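Local coordinates for Myo-inositol 2-dehydrogenase (Lactobacillus plantarum WCFS1, PDB 3CEA), which probably catalyses the NAD-dependent oxidation of myo-inositol at its 2-hydroxyl, binding the cofactor on a Rossmann-fold domain, at residues Lys7-Ala12 and Asn71-Phe76; Ala11-Leu16 and Val37-Leu42; Asn97-Lys102 and Ile125-Phe130. All blocks are in the same frame, centred on the assembly; numbering follows the deposited sequence.

All three contacts are pairings within one parallel sheet, whose order 58-60, 34-40, 9-14, 74-77, 97-100, 126-127 is that of a Rossmann fold. Contact 1 joins its two central strands; contact 2 shares Ala11 and Ala12 with it and continues to strand 34-40, the two centres being about 11 Å apart. Contact 3 adds the far edge, its centre about 14 Å from that of contact 1, and is tied to it by the probable hydrogen bond from Phe99 N to Ile75 O at 2.9 Å. Contacts 2 and 3 do not touch, their nearest atoms being about 7 Å apart, yet both hold NAD: contact 2 at the adenosine end, contact 3 at the nicotinamide end.

Contact 1: residues Lys7-Ala12 and Asn71-Phe76; sequences KPLRAA and NIDAIF
Arg10 O is gripped by two successive amides of the facing segment, Asp73 N at 2.7 Å and Ala74 N at 3.2 Å, the first lying in the carbonyl plane and the second tilted from it. This fork opens the parallel pairing of strands 9-14 and 74-77, the centre of the Rossmann sheet, the axes of the short strand segments 9-12 and 74-76 running 32° apart. Asp73 also bonds back through its side chain: OD2 takes Arg10 N at 3.0 Å in an almost straight bond (176°), met on the anti side of the carboxylate, so Arg10 is bound at both its N-H and its C=O. The bend of the Arg10 chain at chi3 (65°) brings NE to Asn71 O at 2.8 Å, with that oxygen close to the guanidinium plane; one water accepts from Asn71 N and, weakly, from Arg10 NH2. Further along, the regular ladder takes over with Ala12 N on Ala74 O and Phe76 N on Ala12 O. The two sheet faces differ in their packing. On one, Ala12 CB meets the Ile72 tip, CD1, at 3.7 Å, beside Met66 of helix 63-67. On the other, which helix 295-311 covers, Ala11 CB sits at the edge of the Phe76 ring, in its plane, 3.8 Å from CE1.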
loop_
_atom_site.group_PDB
_atom_site.type_symbol
_atom_site.label_atom_id
_atom_site.label_comp_id
_atom_site.label_asym_id
_atom_site.label_seq_id
_atom_site.Cartn_x
_atom_site.Cartn_y
_atom_site.Cartn_z
ATOM N N LYS A 7 10.711 19.583 43.524
ATOM C CA LYS A 7 10.332 20.838 42.874
ATOM C C LYS A 7 10.312 20.682 41.354
ATOM O O LYS A 7 11.292 20.210 40.770
ATOM C CB LYS A 7 11.304 21.962 43.245
ATOM C CG LYS A 7 11.042 22.641 44.575
ATOM C CD LYS A 7 11.947 23.859 44.729
ATOM C CE LYS A 7 11.956 24.400 46.154
ATOM N NZ LYS A 7 10.702 25.130 46.490
ATOM N N PRO A 8 9.190 21.058 40.711
ATOM C CA PRO A 8 9.167 21.089 39.252
ATOM C C PRO A 8 10.003 22.255 38.725
ATOM O O PRO A 8 10.187 23.254 39.429
ATOM C CB PRO A 8 7.686 21.307 38.929
ATOM C CG PRO A 8 7.135 21.998 40.119
ATOM C CD PRO A 8 7.897 21.462 41.295
ATOM N N LEU A 9 10.517 22.118 37.506
ATOM C CA LEU A 9 11.233 23.208 36.856
ATOM C C LEU A 9 10.251 24.311 36.493
ATOM O O LEU A 9 9.154 24.039 36.004
ATOM C CB LEU A 9 11.956 22.725 35.594
ATOM C CG LEU A 9 13.105 21.718 35.698
ATOM C CD1 LEU A 9 13.555 21.342 34.302
ATOM C CD2 LEU A 9 14.277 22.254 36.514
ATOM N N ARG A 10 10.645 25.553 36.750
ATOM C CA ARG A 10 9.825 26.699 36.392
ATOM C C ARG A 10 10.246 27.187 35.013
ATOM O O ARG A 10 11.401 27.552 34.803
ATOM C CB ARG A 10 9.941 27.799 37.451
ATOM C CG ARG A 10 9.356 27.394 38.805
ATOM C CD ARG A 10 9.453 28.504 39.843
ATOM N NE ARG A 10 8.636 29.666 39.495
ATOM C CZ ARG A 10 7.339 29.793 39.766
ATOM N NH1 ARG A 10 6.676 28.826 40.392
ATOM N NH2 ARG A 10 6.699 30.897 39.406
ATOM N N ALA A 11 9.305 27.164 34.071
ATOM C CA ALA A 11 9.607 27.450 32.670
ATOM C C ALA A 11 8.798 28.604 32.085
ATOM O O ALA A 11 7.713 28.937 32.571
ATOM C CB ALA A 11 9.429 26.197 31.821
ATOM N N ALA A 12 9.360 29.206 31.038
ATOM C CA ALA A 12 8.693 30.236 30.256
ATOM C C ALA A 12 8.797 29.899 28.772
ATOM O O ALA A 12 9.645 29.098 28.366
ATOM C CB ALA A 12 9.308 31.597 30.536
ATOM N N ASN A 71 10.690 34.190 38.008
ATOM C CA ASN A 71 11.531 33.176 38.629
ATOM C C ASN A 71 11.438 31.878 37.830
ATOM O O ASN A 71 10.502 31.095 38.007
ATOM C CB ASN A 71 11.113 32.953 40.088
ATOM C CG ASN A 71 12.090 32.072 40.856
ATOM O OD1 ASN A 71 13.219 31.834 40.419
ATOM N ND2 ASN A 71 11.659 31.591 42.018
ATOM N N ILE A 72 12.407 31.669 36.939
ATOM C CA ILE A 72 12.403 30.515 36.035
ATOM C C ILE A 72 13.764 29.832 35.910
ATOM O O ILE A 72 14.810 30.484 35.978
ATOM C CB ILE A 72 11.878 30.881 34.616
ATOM C CG1 ILE A 72 12.432 32.241 34.165
ATOM C CG2 ILE A 72 10.347 30.850 34.589
ATOM C CD1 ILE A 72 12.193 32.567 32.703
ATOM N N ASP A 73 13.729 28.514 35.725
ATOM C CA ASP A 73 14.930 27.698 35.542
ATOM C C ASP A 73 15.258 27.524 34.062
ATOM O O ASP A 73 16.424 27.377 33.691
ATOM C CB ASP A 73 14.740 26.316 36.178
ATOM C CG ASP A 73 14.379 26.386 37.653
ATOM O OD1 ASP A 73 15.190 26.914 38.448
ATOM O OD2 ASP A 73 13.286 25.900 38.019
ATOM N N ALA A 74 14.222 27.532 33.227
ATOM C CA ALA A 74 14.364 27.236 31.806
ATOM C C ALA A 74 13.451 28.088 30.927
ATOM O O ALA A 74 12.408 28.575 31.374
ATOM C CB ALA A 74 14.115 25.752 31.550
ATOM N N ILE A 75 13.854 28.253 29.670
ATOM C CA ILE A 75 13.077 29.012 28.696
ATOM C C ILE A 75 12.981 28.261 27.365
ATOM O O ILE A 75 13.910 27.547 26.969
ATOM C CB ILE A 75 13.644 30.450 28.510
ATOM C CG1 ILE A 75 12.635 31.345 27.779
ATOM C CG2 ILE A 75 15.013 30.425 27.815
ATOM C CD1 ILE A 75 12.828 32.830 28.032
ATOM N N PHE A 76 11.838 28.410 26.699
ATOM C CA PHE A 76 11.609 27.826 25.381
ATOM C C PHE A 76 11.436 28.931 24.345
ATOM O O PHE A 76 10.479 29.705 24.404
ATOM C CB PHE A 76 10.387 26.899 25.407
ATOM C CG PHE A 76 10.559 25.697 26.293
ATOM C CD1 PHE A 76 10.275 25.771 27.655
ATOM C CD2 PHE A 76 11.012 24.491 25.768
ATOM C CE1 PHE A 76 10.439 24.664 28.478
ATOM C CE2 PHE A 76 11.180 23.374 26.583
ATOM C CZ PHE A 76 10.890 23.462 27.943
HETATM O O HOH W 1 7.655 33.858 38.246
#

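Contact 2: residues Ala11-Leu16 and Val37-Leu42; sequences AAIIGL and VAACAL. With NAD (nicotinamide-adenine-dinucleotide), chain E.
Strands 11-14 and 37-40 run parallel, their short axes 4.7 Å apart and only 11° from perfect alignment. Four backbone hydrogen bonds fix the register: Val37 N to Ala11 O, Ile13 N to Ala38 O, Cys40 N to Ile13 O and Gly15 N to Cys40 O. The last, at 2.7 Å with an N-H...O angle of 179°, prolongs the ladder beyond the end of the first strand. CA-H...O contacts, such as Ile14 CA to Cys40 O, fill in between these bonds. On one face of the sheet the Ile13 branch CG2 packs on Ala39 CB at 3.8 Å, while CG1, anti to the backbone N (chi1 -171°), carries the end of the side chain away from the facing strand. Leu16 CD1 reaches the same Ala39 methyl from the turn. The opposite face carries Ile14 and Cys40, with Met66 of helix 63-67 packed against both. The pair belongs to the first beta-alpha-beta unit of the Rossmann fold, strand 9-14, helix 20-29, strand 34-40, and Gly15 fits the first glycine of a GxGxxG pattern. Its positive phi suits glycine, and a beta carbon there would crowd the NAD ribose; CA itself lies 3.4 Å from NAD O4B. Both strand ends then hold that ribose: Leu42 N donates to NAD O2B at 2.9 Å, and Leu16 N to NAD O3B at 3.2 Å, one hydroxyl for each segment. Gln46 OE1 is a further hydrogen-bonding partner of the cofactor. Around the adenine, Ile14 CG2 and Cys40 SG both approach C2A, the sulfur at 3.8 Å, whereas Leu42 lays CG and CD1 against the C5A region, with CD1 3.5 Å from N7A.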
loop_
_atom_site.group_PDB
_atom_site.type_symbol
_atom_site.label_atom_id
_atom_site.label_comp_id
_atom_site.label_asym_id
_atom_site.label_seq_id
_atom_site.Cartn_x
_atom_site.Cartn_y
_atom_site.Cartn_z
ATOM N N ALA A 11 9.305 27.164 34.071
ATOM C CA ALA A 11 9.607 27.450 32.670
ATOM C C ALA A 11 8.798 28.604 32.085
ATOM O O ALA A 11 7.713 28.937 32.571
ATOM C CB ALA A 11 9.429 26.197 31.821
ATOM N N ALA A 12 9.360 29.206 31.038
ATOM C CA ALA A 12 8.693 30.236 30.256
ATOM C C ALA A 12 8.797 29.899 28.772
ATOM O O ALA A 12 9.645 29.098 28.366
ATOM C CB ALA A 12 9.308 31.597 30.536
ATOM N N ILE A 13 7.932 30.511 27.970
ATOM C CA ILE A 13 7.947 30.310 26.524
ATOM C C ILE A 13 7.867 31.643 25.777
ATOM O O ILE A 13 7.064 32.515 26.117
ATOM C CB ILE A 13 6.823 29.322 26.066
ATOM C CG1 ILE A 13 6.980 28.953 24.582
ATOM C CG2 ILE A 13 5.423 29.874 26.384
ATOM C CD1 ILE A 13 6.239 27.691 24.162
ATOM N N ILE A 14 8.731 31.805 24.780
ATOM C CA ILE A 14 8.616 32.925 23.855
ATOM C C ILE A 14 8.025 32.397 22.553
ATOM O O ILE A 14 8.524 31.426 21.988
ATOM C CB ILE A 14 9.974 33.619 23.583
ATOM C CG1 ILE A 14 10.686 33.961 24.897
ATOM C CG2 ILE A 14 9.766 34.877 22.736
ATOM C CD1 ILE A 14 12.154 34.323 24.734
ATOM N N GLY A 15 6.950 33.035 22.095
ATOM C CA GLY A 15 6.289 32.653 20.852
ATOM C C GLY A 15 5.192 31.629 21.062
ATOM O O GLY A 15 5.409 30.594 21.699
ATOM N N LEU A 16 4.011 31.925 20.525
ATOM C CA LEU A 16 2.857 31.033 20.633
ATOM C C LEU A 16 2.169 30.837 19.279
ATOM O O LEU A 16 0.952 30.660 19.210
ATOM C CB LEU A 16 1.862 31.558 21.675
ATOM C CG LEU A 16 2.314 31.690 23.137
ATOM C CD1 LEU A 16 1.275 32.448 23.949
ATOM C CD2 LEU A 16 2.608 30.332 23.772
ATOM N N VAL A 37 5.095 29.027 33.632
ATOM C CA VAL A 37 4.689 30.138 34.495
ATOM C C VAL A 37 4.364 31.414 33.717
ATOM O O VAL A 37 3.429 32.140 34.066
ATOM C CB VAL A 37 5.759 30.434 35.579
ATOM C CG1 VAL A 37 5.320 31.585 36.479
ATOM C CG2 VAL A 37 6.030 29.187 36.414
ATOM N N ALA A 38 5.139 31.682 32.670
ATOM C CA ALA A 38 4.970 32.898 31.879
ATOM C C ALA A 38 5.083 32.633 30.383
ATOM O O ALA A 38 5.698 31.653 29.961
ATOM C CB ALA A 38 5.972 33.955 32.313
ATOM N N ALA A 39 4.478 33.513 29.589
ATOM C CA ALA A 39 4.550 33.428 28.134
ATOM C C ALA A 39 4.766 34.805 27.517
ATOM O O ALA A 39 4.253 35.809 28.017
ATOM C CB ALA A 39 3.291 32.783 27.572
ATOM N N CYS A 40 5.529 34.841 26.429
ATOM C CA CYS A 40 5.807 36.086 25.722
ATOM C C CYS A 40 5.475 35.976 24.237
ATOM O O CYS A 40 5.955 35.076 23.547
ATOM C CB CYS A 40 7.265 36.503 25.920
ATOM S SG CYS A 40 7.680 38.107 25.204
ATOM N N ALA A 41 4.642 36.901 23.763
ATOM C CA ALA A 41 4.284 37.009 22.348
ATOM C C ALA A 41 3.955 38.460 21.999
ATOM O O ALA A 41 3.691 39.271 22.888
ATOM C CB ALA A 41 3.106 36.097 22.019
ATOM N N LEU A 42 3.984 38.783 20.709
ATOM C CA LEU A 42 3.592 40.112 20.238
ATOM C C LEU A 42 2.100 40.164 19.898
ATOM O O LEU A 42 1.543 41.244 19.677
ATOM C CB LEU A 42 4.436 40.539 19.029
ATOM C CG LEU A 42 5.952 40.703 19.201
ATOM C CD1 LEU A 42 6.599 41.074 17.872
ATOM C CD2 LEU A 42 6.307 41.733 20.273
HETATM P PA NAD E . 4.948 31.993 13.945
HETATM O O1A NAD E . 3.737 31.186 13.673
HETATM O O2A NAD E . 5.017 33.191 13.079
HETATM O O5B NAD E . 4.979 32.387 15.506
HETATM C C5B NAD E . 5.906 33.334 15.997
HETATM C C4B NAD E . 5.496 33.777 17.400
HETATM O O4B NAD E . 6.551 34.487 18.028
HETATM C C3B NAD E . 4.289 34.700 17.381
HETATM O O3B NAD E . 3.390 34.246 18.362
HETATM C C2B NAD E . 4.834 36.066 17.751
HETATM O O2B NAD E . 3.933 36.812 18.538
HETATM C C1B NAD E . 6.100 35.734 18.523
HETATM N N9A NAD E . 7.135 36.770 18.344
HETATM C C8A NAD E . 7.616 37.264 17.156
HETATM N N7A NAD E . 8.561 38.196 17.421
HETATM C C5A NAD E . 8.686 38.307 18.762
HETATM C C6A NAD E . 9.496 39.106 19.561
HETATM N N6A NAD E . 10.509 39.768 19.011
HETATM N N1A NAD E . 9.406 39.001 20.938
HETATM C C2A NAD E . 8.517 38.109 21.516
HETATM N N3A NAD E . 7.713 37.318 20.714
HETATM C C4A NAD E . 7.796 37.415 19.359
HETATM O O3 NAD E . 6.274 31.101 13.743
HETATM P PN NAD E . 6.288 29.516 14.039
HETATM O O1N NAD E . 5.519 29.242 15.277
HETATM O O2N NAD E . 5.949 28.834 12.774
HETATM O O5D NAD E . 7.836 29.182 14.316
HETATM C C5D NAD E . 8.645 29.922 15.200
HETATM C C4D NAD E . 10.035 29.294 15.196
HETATM O O4D NAD E . 9.931 27.881 15.234
HETATM C C3D NAD E . 10.821 29.662 13.946
HETATM O O3D NAD E . 12.099 30.116 14.327
HETATM C C2D NAD E . 10.920 28.370 13.158
HETATM O O2D NAD E . 12.174 28.223 12.539
HETATM C C1D NAD E . 10.687 27.282 14.197
HETATM N N1N NAD E . 9.979 26.119 13.624
HETATM C C2N NAD E . 10.507 24.866 13.812
HETATM C C3N NAD E . 9.867 23.741 13.282
HETATM C C7N NAD E . 10.334 22.355 13.625
HETATM O O7N NAD E . 9.978 21.298 12.765
HETATM N N7N NAD E . 11.068 22.148 14.723
HETATM C C4N NAD E . 8.688 23.901 12.558
HETATM C C5N NAD E . 8.160 25.177 12.370
HETATM C C6N NAD E . 8.817 26.281 12.911
#

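Contact 3: residues Asn97-Lys102 and Ile125-Phe130; sequences NVFCEK and IFQSGF. With NAD (nicotinamide-adenine-dinucleotide), chain E.
Asn97 turns its CG beside the backbone N (chi1 -61°), and chi2 of -82° then presents OD1 to Ile125 N. This bond, 2.8 Å long, uses a lone pair in the carbonyl plane and ties the start of the facing segment ahead of the strand ladder. The ladder closes the beta-alpha-beta unit of strand 97-100, helix 108-119 and strand 126-127 at the edge of the Rossmann sheet: Val98 N to Ile125 O, Gln127 N to Val98 O and Cys100 N to Gln127 O. On the face holding Val98 and Phe126, the Phe126 ring reaches along the neighbouring strand, with CE1 3.7 Å from Cys100 CB. On the other face, Phe99 and Gln127 have their ring and amide planes 62° apart; NE2 lies at the ring edge, 3.8 Å from Phe99 CE2, while OE1 is bound by Asn308 ND2. Past the strands the segments reach NAD. The Glu101 chain, bent at chi2, lets OE1 accept from both Lys102 N and the carboxamide N7N of NAD, the latter at 2.9 Å, while OE2 is hydrogen-bonded to His23 NE2. These bonds restrain the carboxylate's rotation. Gly129 packs close by, where a beta carbon would collide with OE1. Lys102 brings CE to 3.5 Å from NAD C2N, and its carbonyl O accepts from the ribose hydroxyl O2D of NAD at 2.7 Å.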
loop_
_atom_site.group_PDB
_atom_site.type_symbol
_atom_site.label_atom_id
_atom_site.label_comp_id
_atom_site.label_asym_id
_atom_site.label_seq_id
_atom_site.Cartn_x
_atom_site.Cartn_y
_atom_site.Cartn_z
ATOM N N ASN A 97 18.476 27.849 31.561
ATOM C CA ASN A 97 18.660 26.760 30.613
ATOM C C ASN A 97 17.779 27.042 29.406
ATOM O O ASN A 97 16.637 27.479 29.557
ATOM C CB ASN A 97 18.300 25.418 31.252
ATOM C CG ASN A 97 19.172 25.091 32.451
ATOM O OD1 ASN A 97 20.292 24.595 32.306
ATOM N ND2 ASN A 97 18.661 25.366 33.647
ATOM N N VAL A 98 18.310 26.808 28.211
ATOM C CA VAL A 98 17.644 27.244 26.986
ATOM C C VAL A 98 17.315 26.095 26.037
ATOM O O VAL A 98 18.191 25.313 25.654
ATOM C CB VAL A 98 18.479 28.319 26.228
ATOM C CG1 VAL A 98 17.788 28.734 24.936
ATOM C CG2 VAL A 98 18.728 29.535 27.105
ATOM N N PHE A 99 16.038 26.004 25.676
ATOM C CA PHE A 99 15.605 25.206 24.541
ATOM C C PHE A 99 15.232 26.167 23.420
ATOM O O PHE A 99 14.228 26.878 23.506
ATOM C CB PHE A 99 14.413 24.322 24.915
ATOM C CG PHE A 99 13.955 23.411 23.805
ATOM C CD1 PHE A 99 13.066 23.866 22.829
ATOM C CD2 PHE A 99 14.403 22.095 23.742
ATOM C CE1 PHE A 99 12.638 23.030 21.803
ATOM C CE2 PHE A 99 13.977 21.248 22.720
ATOM C CZ PHE A 99 13.093 21.718 21.747
ATOM N N CYS A 100 16.053 26.195 22.377
ATOM C CA CYS A 100 15.807 27.061 21.231
ATOM C C CYS A 100 15.403 26.231 20.021
ATOM O O CYS A 100 16.033 25.215 19.716
ATOM C CB CYS A 100 17.053 27.893 20.912
ATOM S SG CYS A 100 16.791 29.234 19.729
ATOM N N GLU A 101 14.349 26.666 19.337
ATOM C CA GLU A 101 13.915 26.013 18.107
ATOM C C GLU A 101 14.919 26.186 16.977
ATOM O O GLU A 101 15.747 27.100 16.998
ATOM C CB GLU A 101 12.533 26.513 17.667
ATOM C CG GLU A 101 11.364 25.673 18.182
ATOM C CD GLU A 101 11.421 24.208 17.743
ATOM O OE1 GLU A 101 12.135 23.882 16.768
ATOM O OE2 GLU A 101 10.734 23.378 18.375
ATOM N N LYS A 102 14.841 25.285 16.000
ATOM C CA LYS A 102 15.692 25.333 14.818
ATOM C C LYS A 102 15.184 26.421 13.862
ATOM O O LYS A 102 13.995 26.738 13.872
ATOM C CB LYS A 102 15.720 23.956 14.132
ATOM C CG LYS A 102 14.411 23.536 13.461
ATOM C CD LYS A 102 14.414 23.916 11.987
ATOM C CE LYS A 102 13.034 24.331 11.504
ATOM N NZ LYS A 102 13.008 24.570 10.034
ATOM N N ILE A 125 22.201 23.983 30.372
ATOM C CA ILE A 125 21.842 23.141 29.237
ATOM C C ILE A 125 21.342 24.001 28.079
ATOM O O ILE A 125 20.512 24.893 28.270
ATOM C CB ILE A 125 20.761 22.084 29.624
ATOM C CG1 ILE A 125 21.148 21.325 30.907
ATOM C CG2 ILE A 125 20.471 21.129 28.460
ATOM C CD1 ILE A 125 22.473 20.561 30.851
ATOM N N PHE A 126 21.881 23.744 26.888
ATOM C CA PHE A 126 21.307 24.270 25.653
ATOM C C PHE A 126 20.887 23.123 24.742
ATOM O O PHE A 126 21.629 22.157 24.565
ATOM C CB PHE A 126 22.274 25.204 24.916
ATOM C CG PHE A 126 21.749 25.678 23.585
ATOM C CD1 PHE A 126 20.923 26.795 23.505
ATOM C CD2 PHE A 126 22.055 24.990 22.414
ATOM C CE1 PHE A 126 20.422 27.228 22.277
ATOM C CE2 PHE A 126 21.556 25.415 21.183
ATOM C CZ PHE A 126 20.739 26.536 21.118
ATOM N N GLN A 127 19.702 23.249 24.151
ATOM C CA GLN A 127 19.164 22.212 23.281
ATOM C C GLN A 127 18.461 22.798 22.058
ATOM O O GLN A 127 17.632 23.703 22.185
ATOM C CB GLN A 127 18.211 21.314 24.070
ATOM C CG GLN A 127 17.835 20.019 23.374
ATOM C CD GLN A 127 17.279 18.986 24.331
ATOM O OE1 GLN A 127 17.853 18.729 25.392
ATOM N NE2 GLN A 127 16.156 18.381 23.958
ATOM N N SER A 128 18.814 22.268 20.885
ATOM C CA SER A 128 18.196 22.664 19.620
ATOM C C SER A 128 16.886 21.901 19.392
ATOM O O SER A 128 16.470 21.101 20.236
ATOM C CB SER A 128 19.167 22.445 18.453
ATOM O OG SER A 128 19.383 21.065 18.208
ATOM N N GLY A 129 16.237 22.143 18.252
ATOM C CA GLY A 129 14.949 21.518 17.962
ATOM C C GLY A 129 14.864 20.581 16.769
ATOM O O GLY A 129 13.898 20.638 16.005
ATOM N N PHE A 130 15.857 19.711 16.600
ATOM C CA PHE A 130 15.780 18.682 15.558
ATOM C C PHE A 130 14.976 17.486 16.063
ATOM O O PHE A 130 15.542 16.471 16.490
ATOM C CB PHE A 130 17.169 18.250 15.073
ATOM C CG PHE A 130 17.890 19.297 14.264
ATOM C CD1 PHE A 130 17.309 19.841 13.118
ATOM C CD2 PHE A 130 19.164 19.723 14.634
ATOM C CE1 PHE A 130 17.980 20.807 12.364
ATOM C CE2 PHE A 130 19.844 20.685 13.884
ATOM C CZ PHE A 130 19.250 21.228 12.748
HETATM P PA NAD E . 4.948 31.993 13.945
HETATM O O1A NAD E . 3.737 31.186 13.673
HETATM O O2A NAD E . 5.017 33.191 13.079
HETATM O O5B NAD E . 4.979 32.387 15.506
HETATM C C5B NAD E . 5.906 33.334 15.997
HETATM C C4B NAD E . 5.496 33.777 17.400
HETATM O O4B NAD E . 6.551 34.487 18.028
HETATM C C3B NAD E . 4.289 34.700 17.381
HETATM O O3B NAD E . 3.390 34.246 18.362
HETATM C C2B NAD E . 4.834 36.066 17.751
HETATM O O2B NAD E . 3.933 36.812 18.538
HETATM C C1B NAD E . 6.100 35.734 18.523
HETATM N N9A NAD E . 7.135 36.770 18.344
HETATM C C8A NAD E . 7.616 37.264 17.156
HETATM N N7A NAD E . 8.561 38.196 17.421
HETATM C C5A NAD E . 8.686 38.307 18.762
HETATM C C6A NAD E . 9.496 39.106 19.561
HETATM N N6A NAD E . 10.509 39.768 19.011
HETATM N N1A NAD E . 9.406 39.001 20.938
HETATM C C2A NAD E . 8.517 38.109 21.516
HETATM N N3A NAD E . 7.713 37.318 20.714
HETATM C C4A NAD E . 7.796 37.415 19.359
HETATM O O3 NAD E . 6.274 31.101 13.743
HETATM P PN NAD E . 6.288 29.516 14.039
HETATM O O1N NAD E . 5.519 29.242 15.277
HETATM O O2N NAD E . 5.949 28.834 12.774
HETATM O O5D NAD E . 7.836 29.182 14.316
HETATM C C5D NAD E . 8.645 29.922 15.200
HETATM C C4D NAD E . 10.035 29.294 15.196
HETATM O O4D NAD E . 9.931 27.881 15.234
HETATM C C3D NAD E . 10.821 29.662 13.946
HETATM O O3D NAD E . 12.099 30.116 14.327
HETATM C C2D NAD E . 10.920 28.370 13.158
HETATM O O2D NAD E . 12.174 28.223 12.539
HETATM C C1D NAD E . 10.687 27.282 14.197
HETATM N N1N NAD E . 9.979 26.119 13.624
HETATM C C2N NAD E . 10.507 24.866 13.812
HETATM C C3N NAD E . 9.867 23.741 13.282
HETATM C C7N NAD E . 10.334 22.355 13.625
HETATM O O7N NAD E . 9.978 21.298 12.765
HETATM N N7N NAD E . 11.068 22.148 14.723
HETATM C C4N NAD E . 8.688 23.901 12.558
HETATM C C5N NAD E . 8.160 25.177 12.370
HETATM C C6N NAD E . 8.817 26.281 12.911
#